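Cyanophycinase-like exopeptidase (actinobacterium SCGC AAA027-L06, PDB 6NQC) probably hydrolyses peptide bonds as a serine peptidase of family S51, the family of the cyanophycinases. Local coordinates at residues A[182-187]-A[211-216]; A[158-163]-A[176-181]; A[204-209]-A[241-246]; A[219-224]-A[232-237]. All coordinates share one frame; numbering follows the deposited sequence.

Contact 1 of 4, residues A[182-187]-A[211-216]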
loop_
_atom_site.group_PDB
_atom_site.type_symbol
_atom_site.label_atom_id
_atom_site.label_comp_id
_atom_site.label_asym_id
_atom_site.label_seq_id
_atom_site.Cartn_x
_atom_site.Cartn_y
_atom_site.Cartn_z
ATOM N N GLU A 182 0.349 -11.427 6.101
ATOM C CA GLU A 182 1.226 -12.126 7.031
ATOM C C GLU A 182 2.266 -12.972 6.316
ATOM O O GLU A 182 3.376 -13.174 6.847
ATOM C CB GLU A 182 0.396 -12.996 7.986
ATOM C CG GLU A 182 0.178 -12.358 9.369
ATOM C CD GLU A 182 -0.817 -13.125 10.249
ATOM O OE1 GLU A 182 -0.854 -14.382 10.172
ATOM O OE2 GLU A 182 -1.559 -12.459 11.021
ATOM N N ASN A 183 1.927 -13.507 5.142
ATOM C CA ASN A 183 2.802 -14.476 4.482
ATOM C C ASN A 183 3.308 -14.011 3.128
ATOM O O ASN A 183 3.873 -14.814 2.380
ATOM C CB ASN A 183 2.081 -15.819 4.336
ATOM C CG ASN A 183 0.936 -15.769 3.368
ATOM O OD1 ASN A 183 0.229 -14.770 3.270
ATOM N ND2 ASN A 183 0.736 -16.863 2.647
ATOM N N VAL A 184 3.140 -12.740 2.798
ATOM C CA VAL A 184 3.554 -12.220 1.508
ATOM C C VAL A 184 4.368 -10.953 1.750
ATOM O O VAL A 184 4.051 -10.156 2.639
ATOM C CB VAL A 184 2.342 -11.935 0.598
ATOM C CG1 VAL A 184 2.854 -11.361 -0.697
ATOM C CG2 VAL A 184 1.534 -13.195 0.393
ATOM N N ARG A 185 5.426 -10.794 0.982
ATOM C CA ARG A 185 6.188 -9.552 0.911
ATOM C C ARG A 185 6.383 -9.152 -0.547
ATOM O O ARG A 185 6.538 -10.005 -1.427
ATOM C CB ARG A 185 7.526 -9.711 1.595
ATOM C CG ARG A 185 8.434 -8.487 1.463
ATOM C CD ARG A 185 9.656 -8.670 2.389
ATOM N NE ARG A 185 10.678 -9.604 1.917
ATOM C CZ ARG A 185 11.654 -9.325 1.054
ATOM N NH1 ARG A 185 11.743 -8.136 0.461
ATOM N NH2 ARG A 185 12.513 -10.268 0.741
ATOM N N VAL A 186 6.450 -7.840 -0.775
ATOM C CA VAL A 186 6.447 -7.240 -2.099
ATOM C C VAL A 186 7.759 -6.501 -2.349
ATOM O O VAL A 186 8.186 -5.666 -1.539
ATOM C CB VAL A 186 5.281 -6.234 -2.256
ATOM C CG1 VAL A 186 5.460 -5.365 -3.520
ATOM C CG2 VAL A 186 3.964 -6.964 -2.210
ATOM N N ILE A 187 8.334 -6.727 -3.526
ATOM C CA ILE A 187 9.372 -5.881 -4.085
ATOM C C ILE A 187 8.713 -5.016 -5.173
ATOM O O ILE A 187 8.272 -5.574 -6.189
ATOM C CB ILE A 187 10.531 -6.703 -4.654
ATOM C CG1 ILE A 187 11.127 -7.536 -3.525
ATOM C CG2 ILE A 187 11.567 -5.771 -5.218
ATOM C CD1 ILE A 187 12.088 -8.618 -3.973
ATOM N N ASP A 211 10.746 -14.343 5.451
ATOM C CA ASP A 211 9.909 -14.474 4.269
ATOM C C ASP A 211 9.126 -15.787 4.259
ATOM O O ASP A 211 9.555 -16.816 4.790
ATOM C CB ASP A 211 10.758 -14.444 2.989
ATOM C CG ASP A 211 11.144 -13.046 2.551
ATOM O OD1 ASP A 211 10.504 -12.046 2.956
ATOM O OD2 ASP A 211 12.146 -12.960 1.784
ATOM N N SER A 212 7.969 -15.746 3.618
ATOM C CA SER A 212 7.273 -16.958 3.192
ATOM C C SER A 212 7.181 -16.860 1.673
ATOM O O SER A 212 8.053 -17.363 0.968
ATOM C CB SER A 212 5.905 -17.095 3.855
ATOM O OG SER A 212 6.045 -17.112 5.273
ATOM N N ILE A 213 6.153 -16.143 1.166
ATOM C CA ILE A 213 5.966 -15.888 -0.251
ATOM C C ILE A 213 6.500 -14.497 -0.573
ATOM O O ILE A 213 6.194 -13.505 0.124
ATOM C CB ILE A 213 4.486 -16.011 -0.672
ATOM C CG1 ILE A 213 3.991 -17.430 -0.483
ATOM C CG2 ILE A 213 4.321 -15.487 -2.131
ATOM C CD1 ILE A 213 2.510 -17.563 -0.584
ATOM N N LEU A 214 7.314 -14.426 -1.612
ATOM C CA LEU A 214 7.944 -13.192 -2.054
ATOM C C LEU A 214 7.504 -12.930 -3.478
ATOM O O LEU A 214 7.651 -13.807 -4.350
ATOM C CB LEU A 214 9.471 -13.292 -2.001
ATOM C CG LEU A 214 10.240 -12.081 -2.495
ATOM C CD1 LEU A 214 9.963 -10.886 -1.537
ATOM C CD2 LEU A 214 11.733 -12.326 -2.589
ATOM N N ILE A 215 7.020 -11.711 -3.735
ATOM C CA ILE A 215 6.561 -11.378 -5.077
ATOM C C ILE A 215 7.180 -10.067 -5.494
ATOM O O ILE A 215 7.497 -9.200 -4.660
ATOM C CB ILE A 215 5.020 -11.271 -5.190
ATOM C CG1 ILE A 215 4.465 -10.096 -4.385
ATOM C CG2 ILE A 215 4.428 -12.568 -4.697
ATOM C CD1 ILE A 215 2.959 -9.860 -4.595
ATOM N N GLY A 216 7.305 -9.898 -6.801
ATOM C CA GLY A 216 7.703 -8.633 -7.382
ATOM C C GLY A 216 6.554 -8.059 -8.186
ATOM O O GLY A 216 5.837 -8.793 -8.872
HETATM O O HOH W 1 6.404 -14.717 6.318
#
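R185 reaches out of strand 184-187 to meet D211 and L214. Its CB and CG pass L214 CD1, each at 4.1 Å. CD comes alongside the carboxylate of D211, and the bend that follows (chi3 76°) turns the guanidinium side-on to that group. NE then donates to D211 OD1 at 2.7 Å and NH2 to D211 OD2 at 2.9 Å, both almost straight, in a salt bridge that uses the syn lone pair of each oxygen. The two planes lie only 14° apart, so this two-point grip fixes the rotation of the guanidinium. L214 CD1 sits over the centre of one guanidinium face, 3.5 Å from R185 CZ and 3.8 Å from R185 NH1. Outside partners complete the pair: NH2 also donates to L205 O, while D211 OD2 accepts L208 N and is salt-bridged to K244 NZ.

Beneath this pair, strands 184-187 and 213-217 run parallel, joined through helix 199-205 as a beta-alpha-beta unit. The backbone ladder begins with I213 N donating to N183 O and continues with R185 bonded through its N to I213 O and through its O to I215 N. I187 N closes it on I215 O at 2.8 Å. I187 CD1 packs on L214 CD1, on the face of the sheet that carries R185. On the other face V186 CG2 meets I215 CG1 at 3.8 Å, while V184 CG1 touches I215 CD1.

Contact 2 of 4, residues A[158-163]-A[176-181]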
loop_
_atom_site.group_PDB
_atom_site.type_symbol
_atom_site.label_atom_id
_atom_site.label_comp_id
_atom_site.label_asym_id
_atom_site.label_seq_id
_atom_site.Cartn_x
_atom_site.Cartn_y
_atom_site.Cartn_z
ATOM N N MET A 158 5.487 -2.074 0.652
ATOM C CA MET A 158 6.502 -2.817 1.416
ATOM C C MET A 158 6.152 -2.884 2.896
ATOM O O MET A 158 6.418 -3.893 3.573
ATOM C CB MET A 158 7.882 -2.172 1.220
ATOM C CG MET A 158 8.371 -2.239 -0.236
ATOM S SD MET A 158 9.893 -1.326 -0.553
ATOM C CE MET A 158 11.049 -2.253 0.492
ATOM N N VAL A 159 5.542 -1.822 3.428
ATOM C CA VAL A 159 5.359 -1.794 4.878
ATOM C C VAL A 159 4.163 -2.624 5.330
ATOM O O VAL A 159 3.946 -2.777 6.534
ATOM C CB VAL A 159 5.169 -0.370 5.423
ATOM C CG1 VAL A 159 6.393 0.506 5.139
ATOM C CG2 VAL A 159 3.929 0.260 4.797
ATOM N N LEU A 160 3.396 -3.195 4.408
ATOM C CA LEU A 160 2.248 -4.016 4.786
ATOM C C LEU A 160 2.654 -5.429 5.242
ATOM O O LEU A 160 1.853 -6.094 5.910
ATOM C CB LEU A 160 1.257 -4.091 3.606
ATOM C CG LEU A 160 0.776 -2.729 3.095
ATOM C CD1 LEU A 160 -0.187 -2.841 1.951
ATOM C CD2 LEU A 160 0.201 -1.922 4.258
ATOM N N SER A 161 3.870 -5.871 4.909
ATOM C CA SER A 161 4.408 -7.143 5.368
ATOM C C SER A 161 4.836 -7.044 6.835
ATOM O O SER A 161 4.752 -5.986 7.476
ATOM C CB SER A 161 5.625 -7.542 4.530
ATOM O OG SER A 161 5.261 -7.849 3.204
ATOM N N THR A 162 5.337 -8.168 7.358
ATOM C CA THR A 162 5.808 -8.180 8.741
ATOM C C THR A 162 7.147 -7.460 8.870
ATOM O O THR A 162 7.434 -6.885 9.920
ATOM C CB THR A 162 5.979 -9.626 9.280
ATOM O OG1 THR A 162 6.924 -10.344 8.455
ATOM C CG2 THR A 162 4.653 -10.346 9.339
ATOM N N HIS A 163 7.955 -7.452 7.805
ATOM C CA HIS A 163 9.308 -6.921 7.840
ATOM C C HIS A 163 9.651 -6.182 6.560
ATOM O O HIS A 163 9.171 -6.530 5.473
ATOM C CB HIS A 163 10.322 -8.034 8.074
ATOM C CG HIS A 163 10.113 -8.727 9.380
ATOM N ND1 HIS A 163 9.167 -9.706 9.539
ATOM C CD2 HIS A 163 10.651 -8.511 10.604
ATOM C CE1 HIS A 163 9.166 -10.100 10.799
ATOM N NE2 HIS A 163 10.048 -9.382 11.466
ATOM N N GLU A 176 10.486 -3.633 11.336
ATOM C CA GLU A 176 9.155 -4.189 11.515
ATOM C C GLU A 176 8.116 -3.363 10.755
ATOM O O GLU A 176 8.045 -2.144 10.889
ATOM C CB GLU A 176 8.831 -4.232 13.008
ATOM C CG GLU A 176 7.483 -4.816 13.362
ATOM C CD GLU A 176 7.313 -5.028 14.882
ATOM O OE1 GLU A 176 8.336 -5.001 15.610
ATOM O OE2 GLU A 176 6.156 -5.218 15.338
ATOM N N GLY A 177 7.328 -4.037 9.924
ATOM C CA GLY A 177 6.206 -3.434 9.251
ATOM C C GLY A 177 4.903 -3.674 9.988
ATOM O O GLY A 177 4.868 -4.122 11.133
ATOM N N PHE A 178 3.814 -3.363 9.299
ATOM C CA PHE A 178 2.491 -3.411 9.918
ATOM C C PHE A 178 1.955 -4.830 9.985
ATOM O O PHE A 178 1.115 -5.117 10.830
ATOM C CB PHE A 178 1.525 -2.524 9.137
ATOM C CG PHE A 178 1.984 -1.097 8.974
ATOM C CD1 PHE A 178 2.740 -0.469 9.954
ATOM C CD2 PHE A 178 1.666 -0.389 7.834
ATOM C CE1 PHE A 178 3.135 0.841 9.791
ATOM C CE2 PHE A 178 2.078 0.916 7.656
ATOM C CZ PHE A 178 2.764 1.547 8.617
ATOM N N GLY A 179 2.411 -5.724 9.095
ATOM C CA GLY A 179 2.126 -7.139 9.194
ATOM C C GLY A 179 0.700 -7.558 8.875
ATOM O O GLY A 179 0.224 -8.533 9.426
ATOM N N ILE A 180 0.028 -6.875 7.971
ATOM C CA ILE A 180 -1.319 -7.287 7.618
ATOM C C ILE A 180 -1.413 -8.240 6.436
ATOM O O ILE A 180 -2.468 -8.858 6.242
ATOM C CB ILE A 180 -2.194 -6.044 7.342
ATOM C CG1 ILE A 180 -1.610 -5.234 6.213
ATOM C CG2 ILE A 180 -2.355 -5.269 8.647
ATOM C CD1 ILE A 180 -2.629 -4.344 5.591
ATOM N N ILE A 181 -0.395 -8.325 5.591
ATOM C CA ILE A 181 -0.229 -9.498 4.748
ATOM C C ILE A 181 0.805 -10.358 5.472
ATOM O O ILE A 181 2.000 -10.030 5.533
ATOM C CB ILE A 181 0.156 -9.145 3.323
ATOM C CG1 ILE A 181 1.335 -8.180 3.245
ATOM C CG2 ILE A 181 -1.013 -8.453 2.626
ATOM C CD1 ILE A 181 1.721 -7.841 1.852
#
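The carbonyl oxygen of L160 is gripped by two successive backbone amides of the facing loop. I181 N donates to L160 O at 3.2 Å, fairly straight but from above the carbonyl plane, and I180 N adds a weak bond to the same oxygen. F178 N bonds V159 O at 2.8 Å, close to the direction of the C=O bond, whereas G179 N reaches S161 O and G177 N reaches T162 O from well above their carbonyl planes. Amides of 177-181 thus use four consecutive carbonyls, from the type I turn of 158-161 and the residue after it, and all the hydrogen bonds lacing these irregular segments together join backbone atoms. G177 lies where a side chain would run into V159 O and S161 O, and G179 turns the chain with a positive phi of 72°.

V159 CB lies over one face of the F178 ring, and its CG2 comes 3.5 Å from F178 CE2 at the rim. L160 CD2 comes to the edge of the same ring, 4.2 Å from F178 CD2, and also meets I180 CD1. I181 CG1 stands between its backbone N and carbonyl carbon (chi1 50°), which lays it 3.4 Å from L160 O. At the far end T162 OG1 and H163 ND1 share a hydrogen bond of 2.6 Å, beside the single antiparallel, non-hydrogen-bonded pair, H163 with E176.

The paired loops fit between structured elements: V159 and F178 rest on helix 124-131, F178 stacks with W137, I180 leans on helix 135-145, and L160, I180 and I181 face strand 26-29.

Contact 3 of 4, residues A[204-209]-A[241-246]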
loop_
_atom_site.group_PDB
_atom_site.type_symbol
_atom_site.label_atom_id
_atom_site.label_comp_id
_atom_site.label_asym_id
_atom_site.label_seq_id
_atom_site.Cartn_x
_atom_site.Cartn_y
_atom_site.Cartn_z
ATOM N N ILE A 204 19.783 -8.896 -0.057
ATOM C CA ILE A 204 18.901 -8.645 1.079
ATOM C C ILE A 204 17.456 -8.471 0.596
ATOM O O ILE A 204 16.524 -9.087 1.117
ATOM C CB ILE A 204 19.407 -7.414 1.844
ATOM C CG1 ILE A 204 20.774 -7.696 2.507
ATOM C CG2 ILE A 204 18.404 -6.948 2.914
ATOM C CD1 ILE A 204 21.505 -6.478 3.070
ATOM N N LEU A 205 17.255 -7.601 -0.395
ATOM C CA LEU A 205 15.934 -7.354 -0.951
ATOM C C LEU A 205 15.271 -8.647 -1.398
ATOM O O LEU A 205 14.050 -8.815 -1.245
ATOM C CB LEU A 205 16.050 -6.380 -2.121
ATOM C CG LEU A 205 14.803 -5.819 -2.772
ATOM C CD1 LEU A 205 13.784 -5.354 -1.771
ATOM C CD2 LEU A 205 15.204 -4.591 -3.639
ATOM N N LEU A 206 16.055 -9.591 -1.905
ATOM C CA LEU A 206 15.490 -10.829 -2.441
ATOM C C LEU A 206 15.342 -11.948 -1.423
ATOM O O LEU A 206 14.786 -12.993 -1.768
ATOM C CB LEU A 206 16.338 -11.320 -3.615
ATOM C CG LEU A 206 16.159 -10.498 -4.897
ATOM C CD1 LEU A 206 17.196 -10.849 -5.948
ATOM C CD2 LEU A 206 14.729 -10.719 -5.403
ATOM N N ASP A 207 15.812 -11.777 -0.186
ATOM C CA ASP A 207 15.874 -12.954 0.702
ATOM C C ASP A 207 16.022 -12.490 2.142
ATOM O O ASP A 207 17.140 -12.220 2.595
ATOM C CB ASP A 207 17.028 -13.875 0.286
ATOM C CG ASP A 207 17.215 -15.047 1.194
ATOM O OD1 ASP A 207 16.269 -15.372 1.960
ATOM O OD2 ASP A 207 18.320 -15.634 1.135
ATOM N N LEU A 208 14.889 -12.434 2.848
ATOM C CA LEU A 208 14.851 -12.175 4.269
ATOM C C LEU A 208 14.502 -13.442 5.018
ATOM O O LEU A 208 13.699 -14.262 4.531
ATOM C CB LEU A 208 13.839 -11.092 4.658
ATOM C CG LEU A 208 14.115 -9.706 4.054
ATOM C CD1 LEU A 208 12.963 -8.738 4.486
ATOM C CD2 LEU A 208 15.429 -9.124 4.512
ATOM N N PRO A 209 15.047 -13.610 6.230
ATOM C CA PRO A 209 14.799 -14.848 6.993
ATOM C C PRO A 209 13.375 -14.962 7.486
ATOM O O PRO A 209 12.989 -16.033 7.953
ATOM C CB PRO A 209 15.763 -14.735 8.179
ATOM C CG PRO A 209 15.922 -13.236 8.385
ATOM C CD PRO A 209 15.850 -12.625 6.989
ATOM N N HIS A 241 5.571 -10.920 -10.482
ATOM C CA HIS A 241 6.499 -12.037 -10.482
ATOM C C HIS A 241 6.420 -12.789 -9.167
ATOM O O HIS A 241 6.589 -12.204 -8.089
ATOM C CB HIS A 241 7.909 -11.517 -10.727
ATOM C CG HIS A 241 7.983 -10.557 -11.859
ATOM N ND1 HIS A 241 8.404 -10.927 -13.121
ATOM C CD2 HIS A 241 7.654 -9.245 -11.940
ATOM C CE1 HIS A 241 8.350 -9.883 -13.926
ATOM N NE2 HIS A 241 7.902 -8.850 -13.235
ATOM N N ILE A 242 6.124 -14.080 -9.262
ATOM C CA ILE A 242 6.200 -14.958 -8.095
ATOM C C ILE A 242 7.641 -15.409 -7.950
ATOM O O ILE A 242 8.173 -16.098 -8.817
ATOM C CB ILE A 242 5.252 -16.151 -8.243
ATOM C CG1 ILE A 242 3.867 -15.667 -8.647
ATOM C CG2 ILE A 242 5.212 -16.969 -6.953
ATOM C CD1 ILE A 242 3.357 -14.461 -7.833
ATOM N N LEU A 243 8.281 -15.044 -6.838
ATOM C CA LEU A 243 9.724 -15.244 -6.720
ATOM C C LEU A 243 10.129 -16.362 -5.773
ATOM O O LEU A 243 11.081 -17.087 -6.072
ATOM C CB LEU A 243 10.409 -13.948 -6.250
ATOM C CG LEU A 243 10.156 -12.734 -7.142
ATOM C CD1 LEU A 243 10.775 -11.515 -6.554
ATOM C CD2 LEU A 243 10.694 -12.971 -8.540
ATOM N N LYS A 244 9.449 -16.501 -4.640
ATOM C CA LYS A 244 9.831 -17.451 -3.602
ATOM C C LYS A 244 8.583 -17.850 -2.838
ATOM O O LYS A 244 7.652 -17.048 -2.689
ATOM C CB LYS A 244 10.875 -16.848 -2.650
ATOM C CG LYS A 244 11.332 -17.808 -1.602
ATOM C CD LYS A 244 12.600 -17.337 -0.937
ATOM C CE LYS A 244 12.293 -16.636 0.363
ATOM N NZ LYS A 244 13.029 -15.371 0.459
ATOM N N GLY A 245 8.590 -19.100 -2.328
ATOM C CA GLY A 245 7.507 -19.665 -1.558
ATOM C C GLY A 245 6.396 -20.282 -2.385
ATOM O O GLY A 245 5.526 -20.954 -1.817
ATOM N N LEU A 246 6.386 -20.048 -3.688
ATOM C CA LEU A 246 5.550 -20.695 -4.682
ATOM C C LEU A 246 6.369 -20.808 -5.963
ATOM O O LEU A 246 7.365 -20.096 -6.139
ATOM C CB LEU A 246 4.271 -19.898 -4.922
ATOM C CG LEU A 246 3.272 -19.946 -3.778
ATOM C CD1 LEU A 246 2.137 -18.939 -4.105
ATOM C CD2 LEU A 246 2.705 -21.312 -3.575
#
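K244 crosses to D207 as the longest side chain of this small surface contact. The lysine leaves its backbone with CG anti to N (chi1 -178°), runs straight through chi2, then bends at chi3 and chi4, neither of which is in a regular staggered position. That double bend carries NZ to 3.6 Å from D207 OD1, a long salt bridge. It also brings NZ to 3.7 Å from L206 O. D207 answers with an extended first torsion of its own (chi1 176°), which swings the carboxylate out from the turn toward the lysine, and the two side chains approach at a slant. Each has its stronger partner outside the pair: R171 NH1 for D207 OD1, and D211 OD2 for K244 NZ. The ammonium therefore has two aspartates nearby, which probably stabilise its positive charge.

One residue back on each segment is an apolar touch. L206 and L243 have like conformations, with CG opposite the carbonyl carbon and the chain extended at chi2, yet they meet at about a right angle, L206 CD2 lying 4.2 Å from L243 CD1. Their backbones stay well apart, the CA atoms of L206 and L243 being 8.4 Å from each other, so the gap is bridged by side chains, with K244 reaching the backbone of the turn as well as D207. Both leucines also pack on I187, which lies on strand 184-187.

Behind the turn, D207 N bonds I204 O at 3.1 Å where the chain leaves helix 199-205. Opposite, L243 and K244 both face L214, the pattern of a classic beta bulge near the end of strand 240-244.

Contact 4 of 4, residues A[219-224]-A[232-237]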
loop_
_atom_site.group_PDB
_atom_site.type_symbol
_atom_site.label_atom_id
_atom_site.label_comp_id
_atom_site.label_asym_id
_atom_site.label_seq_id
_atom_site.Cartn_x
_atom_site.Cartn_y
_atom_site.Cartn_z
ATOM N N GLU A 219 6.536 -1.701 -12.293
ATOM C CA GLU A 219 5.976 -0.359 -12.340
ATOM C C GLU A 219 4.611 -0.354 -13.033
ATOM O O GLU A 219 4.313 -1.180 -13.917
ATOM C CB GLU A 219 6.958 0.577 -13.040
ATOM C CG GLU A 219 8.235 0.741 -12.213
ATOM C CD GLU A 219 9.080 1.923 -12.588
ATOM O OE1 GLU A 219 9.131 2.263 -13.783
ATOM O OE2 GLU A 219 9.692 2.483 -11.678
ATOM N N VAL A 220 3.751 0.521 -12.523
ATOM C CA VAL A 220 2.396 0.747 -13.015
ATOM C C VAL A 220 1.627 -0.555 -13.116
ATOM O O VAL A 220 0.825 -0.753 -14.025
ATOM C CB VAL A 220 2.464 1.477 -14.378
ATOM C CG1 VAL A 220 1.094 2.043 -14.737
ATOM C CG2 VAL A 220 3.504 2.557 -14.333
ATOM N N THR A 221 1.846 -1.438 -12.147
ATOM C CA THR A 221 1.149 -2.711 -12.035
ATOM C C THR A 221 0.745 -2.864 -10.576
ATOM O O THR A 221 1.390 -2.300 -9.671
ATOM C CB THR A 221 2.030 -3.873 -12.464
ATOM O OG1 THR A 221 2.588 -3.580 -13.760
ATOM C CG2 THR A 221 1.271 -5.170 -12.555
ATOM N N ALA A 222 -0.348 -3.607 -10.359
ATOM C CA ALA A 222 -0.865 -3.832 -9.022
ATOM C C ALA A 222 -1.395 -5.256 -8.914
ATOM O O ALA A 222 -1.683 -5.933 -9.910
ATOM C CB ALA A 222 -1.968 -2.808 -8.646
ATOM N N LEU A 223 -1.490 -5.694 -7.678
ATOM C CA LEU A 223 -2.143 -6.936 -7.296
ATOM C C LEU A 223 -3.190 -6.578 -6.248
ATOM O O LEU A 223 -2.891 -5.842 -5.301
ATOM C CB LEU A 223 -1.127 -7.928 -6.749
ATOM C CG LEU A 223 -1.558 -9.386 -6.593
ATOM C CD1 LEU A 223 -1.720 -10.017 -7.981
ATOM C CD2 LEU A 223 -0.519 -10.129 -5.766
ATOM N N VAL A 224 -4.410 -7.082 -6.419
ATOM C CA VAL A 224 -5.515 -6.718 -5.557
ATOM C C VAL A 224 -6.229 -7.971 -5.096
ATOM O O VAL A 224 -6.470 -8.896 -5.887
ATOM C CB VAL A 224 -6.506 -5.765 -6.260
ATOM C CG1 VAL A 224 -7.129 -6.452 -7.454
ATOM C CG2 VAL A 224 -7.565 -5.307 -5.284
ATOM N N TRP A 232 -5.981 -13.180 -5.436
ATOM C CA TRP A 232 -5.340 -11.941 -5.819
ATOM C C TRP A 232 -5.353 -11.826 -7.330
ATOM O O TRP A 232 -5.039 -12.783 -8.040
ATOM C CB TRP A 232 -3.896 -11.931 -5.354
ATOM C CG TRP A 232 -3.696 -11.908 -3.879
ATOM C CD1 TRP A 232 -3.694 -12.962 -3.036
ATOM C CD2 TRP A 232 -3.463 -10.743 -3.082
ATOM N NE1 TRP A 232 -3.461 -12.539 -1.752
ATOM C CE2 TRP A 232 -3.328 -11.173 -1.756
ATOM C CE3 TRP A 232 -3.369 -9.371 -3.371
ATOM C CZ2 TRP A 232 -3.079 -10.290 -0.712
ATOM C CZ3 TRP A 232 -3.161 -8.495 -2.329
ATOM C CH2 TRP A 232 -3.006 -8.960 -1.015
ATOM N N GLN A 233 -5.639 -10.646 -7.816
ATOM C CA GLN A 233 -5.747 -10.423 -9.250
ATOM C C GLN A 233 -4.833 -9.292 -9.673
ATOM O O GLN A 233 -4.692 -8.291 -8.963
ATOM C CB GLN A 233 -7.190 -10.128 -9.627
ATOM C CG GLN A 233 -7.483 -10.411 -11.092
ATOM C CD GLN A 233 -8.899 -10.058 -11.465
ATOM O OE1 GLN A 233 -9.820 -10.166 -10.647
ATOM N NE2 GLN A 233 -9.085 -9.623 -12.699
ATOM N N VAL A 234 -4.182 -9.493 -10.810
ATOM C CA VAL A 234 -3.211 -8.565 -11.356
ATOM C C VAL A 234 -3.973 -7.501 -12.125
ATOM O O VAL A 234 -4.957 -7.811 -12.812
ATOM C CB VAL A 234 -2.214 -9.280 -12.285
ATOM C CG1 VAL A 234 -1.228 -8.261 -12.907
ATOM C CG2 VAL A 234 -1.482 -10.369 -11.581
ATOM N N VAL A 235 -3.519 -6.255 -12.007
ATOM C CA VAL A 235 -4.107 -5.104 -12.681
ATOM C C VAL A 235 -2.975 -4.232 -13.221
ATOM O O VAL A 235 -1.899 -4.125 -12.620
ATOM C CB VAL A 235 -5.017 -4.293 -11.729
ATOM C CG1 VAL A 235 -5.560 -3.055 -12.438
ATOM C CG2 VAL A 235 -6.166 -5.147 -11.191
ATOM N N GLY A 236 -3.222 -3.609 -14.364
ATOM C CA GLY A 236 -2.319 -2.599 -14.866
ATOM C C GLY A 236 -1.446 -3.044 -16.026
ATOM O O GLY A 236 -1.748 -3.972 -16.773
ATOM N N ASP A 237 -0.333 -2.354 -16.165
ATOM C CA ASP A 237 0.422 -2.317 -17.412
ATOM C C ASP A 237 1.439 -3.428 -17.584
ATOM O O ASP A 237 1.743 -3.779 -18.732
ATOM C CB ASP A 237 1.118 -0.952 -17.522
ATOM C CG ASP A 237 0.156 0.172 -17.970
ATOM O OD1 ASP A 237 -1.031 -0.109 -18.234
ATOM O OD2 ASP A 237 0.587 1.339 -18.023
#
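W232 opens the second strand with its side chain against L223: CB lies 3.7 Å from L223 CG, and the two side chains cross at about a right angle. The L223 O atom lies at the edge of the indole, in its plane, and F259 meets the same ring. Q233 follows as a hydrogen-bonded pair with V224, its N giving 2.7 Å to V224 O and its O receiving V224 N.

V234 returns to the face of L223, placing CG2 3.6 Å from L223 CD1, while CG1 approaches T221 CG2. V235 makes the second hydrogen-bonded pair, with A222, through two bonds of 2.8 Å between V235 N and A222 O and between A222 N and V235 O. On that face its CG2 also touches V224 CG1, which stands between N and the carbonyl carbon (chi1 63°).

At G236 a side chain would collide with V220 O, and the backbone angles are themselves those of a glycine. D237 follows the strand: its N donates to V220 O at 2.9 Å, and its OD2 lies 3.4 Å from V220 CG1. E219, just before the first strand, bonds H189 ND1 through OE2, consistent with a Ser-His-Glu triad. Four backbone bonds tie the hairpin and D237 N extends the ladder past it, so polar backbone atoms pair between strands while apolar side chains pack on both faces.

How the contacts relate
Contact 1 and the strand of contact 3 share one small mixed sheet, the centres of the two contacts 6 Å apart: L214 O and G216 O of contact 1 meet L243 N and H241 N of contact 3 at 2.8 and 2.7 Å. Contact 2 reaches contact 1 through S161 OG, 2.7 Å from V184 O, a probable hydrogen bond. Contact 4 lies in the larger sheet, about 15 Å from contact 1 between centres, and contacts 1 and 4 touch through I215 CD1 and L223 CD2, 3.7 Å apart. The likely active site draws on several: V159 of contact 2 touches the probable nucleophile elbow, I187 of contact 1 lies near the putative triad, and contact 4 holds E219.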